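PDB 5JBL: prohead core protein protease from Enterobacteria phage T4, which acts as a serine protease of the prohead inner core, activated by self-cleavage once the prohead is assembled, and cleaves prohead proteins to make room for the genome. Local coordinates for residues C[33-39]-C[56-62]. The protein carries 3 engineered substitutions. Residues are numbered along the deposited sequence; the frame is centred on the assembly and turned at random.
Sequences PGEIIDG and GLYIEGI
Ile37 and Tyr58 form the central hydrogen-bonded pair of two antiparallel strands, 35-38 and 57-60: Ile37 N reaches Tyr58 O at 2.9 Å, and Tyr58 N returns to Ile37 O at 2.7 Å. Glu35 and Glu60 repeat the pairing less evenly; Glu60 N to Glu35 O is nearly straight (174°), while the bond from Glu35 N to Glu60 O is weak. Beyond it, one water accepts from both Gly34 N and Ile62 N, bridging the two segments where strand 53-65 turns a corner at Gly61.

Side chains alternate between two faces. On one, Leu57 sets CG opposite its backbone N (chi1 175°), which brings CD1 against strand 35-38, 3.6 Å from Asp38 CB and 3.9 Å from Ile36 CG2. Asp38 lays its carboxylate across this leucine and forms a salt bridge through OD2 with Arg151 of helix 142-151. Just before strand 35-38, the Pro33 ring meets the CG2 methyl of Ile59, 3.7 Å from Pro33 CG. On the other face, Ile37 CD1 leans diagonally to Glu60 CB (4.2 Å), and the Tyr58 ring leads away from Ile37, its OH hydrogen-bonded to Arg134 and Glu120.

Strand 35-38 lies at the edge of the antiparallel sheet, pairing there with strand 53-65, which on its other side pairs with strand 128-135. The side chain of Pro33 lies about 10 Å from that of Ala159, an engineered residue at an active-site position. The sheet face carrying Ile36, Leu57 and Ile59 packs on helix 142-151.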
loop_
_atom_site.group_PDB
_atom_site.type_symbol
_atom_site.label_atom_id
_atom_site.label_comp_id
_atom_site.label_asym_id
_atom_site.label_seq_id
_atom_site.Cartn_x
_atom_site.Cartn_y
_atom_site.Cartn_z
ATOM N N PRO C 33 -9.343 -25.014 -9.306
ATOM C CA PRO C 33 -10.629 -25.195 -9.984
ATOM C C PRO C 33 -10.441 -25.142 -11.492
ATOM O O PRO C 33 -9.662 -24.339 -12.015
ATOM C CB PRO C 33 -11.474 -24.024 -9.472
ATOM C CG PRO C 33 -10.784 -23.503 -8.288
ATOM C CD PRO C 33 -9.348 -23.915 -8.332
ATOM N N GLY C 34 -11.184 -25.991 -12.188
ATOM C CA GLY C 34 -10.952 -26.268 -13.585
ATOM C C GLY C 34 -11.419 -25.229 -14.574
ATOM O O GLY C 34 -11.174 -25.406 -15.770
ATOM N N GLU C 35 -12.068 -24.148 -14.139
ATOM C CA GLU C 35 -12.614 -23.168 -15.075
ATOM C C GLU C 35 -12.308 -21.756 -14.608
ATOM O O GLU C 35 -12.589 -21.394 -13.462
ATOM C CB GLU C 35 -14.131 -23.315 -15.240
ATOM C CG GLU C 35 -14.592 -24.701 -15.645
ATOM C CD GLU C 35 -14.018 -25.144 -16.978
ATOM O OE1 GLU C 35 -13.701 -24.267 -17.812
ATOM O OE2 GLU C 35 -13.883 -26.372 -17.187
ATOM N N ILE C 36 -11.736 -20.964 -15.502
ATOM C CA ILE C 36 -11.587 -19.530 -15.309
ATOM C C ILE C 36 -12.257 -18.859 -16.496
ATOM O O ILE C 36 -11.919 -19.161 -17.647
ATOM C CB ILE C 36 -10.113 -19.124 -15.196
ATOM C CG1 ILE C 36 -9.491 -19.772 -13.957
ATOM C CG2 ILE C 36 -9.981 -17.599 -15.251
ATOM C CD1 ILE C 36 -7.999 -19.604 -13.871
ATOM N N ILE C 37 -13.225 -17.986 -16.226
ATOM C CA ILE C 37 -14.066 -17.401 -17.268
ATOM C C ILE C 37 -13.984 -15.884 -17.164
ATOM O O ILE C 37 -14.438 -15.302 -16.173
ATOM C CB ILE C 37 -15.523 -17.879 -17.163
ATOM C CG1 ILE C 37 -15.599 -19.409 -17.196
ATOM C CG2 ILE C 37 -16.331 -17.324 -18.298
ATOM C CD1 ILE C 37 -15.726 -20.056 -15.835
ATOM N N ASP C 38 -13.431 -15.248 -18.190
ATOM C CA ASP C 38 -13.183 -13.814 -18.198
ATOM C C ASP C 38 -14.093 -13.140 -19.209
ATOM O O ASP C 38 -14.147 -13.555 -20.370
ATOM C CB ASP C 38 -11.720 -13.527 -18.542
ATOM C CG ASP C 38 -11.299 -12.099 -18.221
ATOM O OD1 ASP C 38 -12.089 -11.321 -17.628
ATOM O OD2 ASP C 38 -10.145 -11.760 -18.555
ATOM N N GLY C 39 -14.786 -12.093 -18.772
ATOM C CA GLY C 39 -15.436 -11.171 -19.681
ATOM C C GLY C 39 -16.821 -11.547 -20.158
ATOM O O GLY C 39 -17.316 -10.927 -21.109
ATOM N N GLY C 56 -17.471 -9.884 -16.001
ATOM C CA GLY C 56 -16.813 -10.271 -14.770
ATOM C C GLY C 56 -15.820 -11.372 -15.046
ATOM O O GLY C 56 -15.877 -12.046 -16.079
ATOM N N LEU C 57 -14.907 -11.546 -14.104
ATOM C CA LEU C 57 -13.940 -12.629 -14.121
ATOM C C LEU C 57 -14.373 -13.633 -13.072
ATOM O O LEU C 57 -14.521 -13.270 -11.898
ATOM C CB LEU C 57 -12.545 -12.097 -13.823
ATOM C CG LEU C 57 -11.430 -13.122 -13.678
ATOM C CD1 LEU C 57 -11.250 -13.920 -14.950
ATOM C CD2 LEU C 57 -10.159 -12.352 -13.343
ATOM N N TYR C 58 -14.570 -14.887 -13.480
ATOM C CA TYR C 58 -15.109 -15.906 -12.587
ATOM C C TYR C 58 -14.173 -17.092 -12.438
ATOM O O TYR C 58 -13.556 -17.535 -13.408
ATOM C CB TYR C 58 -16.466 -16.404 -13.087
ATOM C CG TYR C 58 -17.545 -15.403 -12.842
ATOM C CD1 TYR C 58 -18.298 -15.467 -11.684
ATOM C CD2 TYR C 58 -17.780 -14.363 -13.735
ATOM C CE1 TYR C 58 -19.274 -14.555 -11.423
ATOM C CE2 TYR C 58 -18.773 -13.429 -13.478
ATOM C CZ TYR C 58 -19.512 -13.540 -12.305
ATOM O OH TYR C 58 -20.502 -12.642 -11.995
ATOM N N ILE C 59 -14.096 -17.617 -11.215
ATOM C CA ILE C 59 -13.450 -18.890 -10.931
ATOM C C ILE C 59 -14.556 -19.890 -10.611
ATOM O O ILE C 59 -15.387 -19.629 -9.729
ATOM C CB ILE C 59 -12.450 -18.755 -9.775
ATOM C CG1 ILE C 59 -11.394 -17.704 -10.139
ATOM C CG2 ILE C 59 -11.813 -20.109 -9.470
ATOM C CD1 ILE C 59 -10.552 -17.249 -8.973
ATOM N N GLU C 60 -14.582 -21.018 -11.332
ATOM C CA GLU C 60 -15.640 -22.008 -11.139
ATOM C C GLU C 60 -15.062 -23.419 -11.128
ATOM O O GLU C 60 -14.278 -23.787 -12.014
ATOM C CB GLU C 60 -16.717 -21.885 -12.229
ATOM C CG GLU C 60 -17.953 -22.739 -11.978
ATOM C CD GLU C 60 -18.991 -22.631 -13.093
ATOM O OE1 GLU C 60 -19.358 -23.685 -13.660
ATOM O OE2 GLU C 60 -19.441 -21.503 -13.405
ATOM N N GLY C 61 -15.463 -24.205 -10.138
ATOM C CA GLY C 61 -15.075 -25.611 -10.109
ATOM C C GLY C 61 -15.175 -26.154 -8.694
ATOM O O GLY C 61 -15.935 -25.641 -7.870
ATOM N N ILE C 62 -14.380 -27.185 -8.434
ATOM C CA ILE C 62 -14.407 -27.848 -7.134
ATOM C C ILE C 62 -13.826 -26.922 -6.079
ATOM O O ILE C 62 -12.669 -26.488 -6.172
ATOM C CB ILE C 62 -13.649 -29.178 -7.185
ATOM C CG1 ILE C 62 -14.418 -30.172 -8.061
ATOM C CG2 ILE C 62 -13.418 -29.720 -5.776
ATOM C CD1 ILE C 62 -13.676 -31.465 -8.322
HETATM O O HOH W 1 -12.593 -28.132 -10.503
#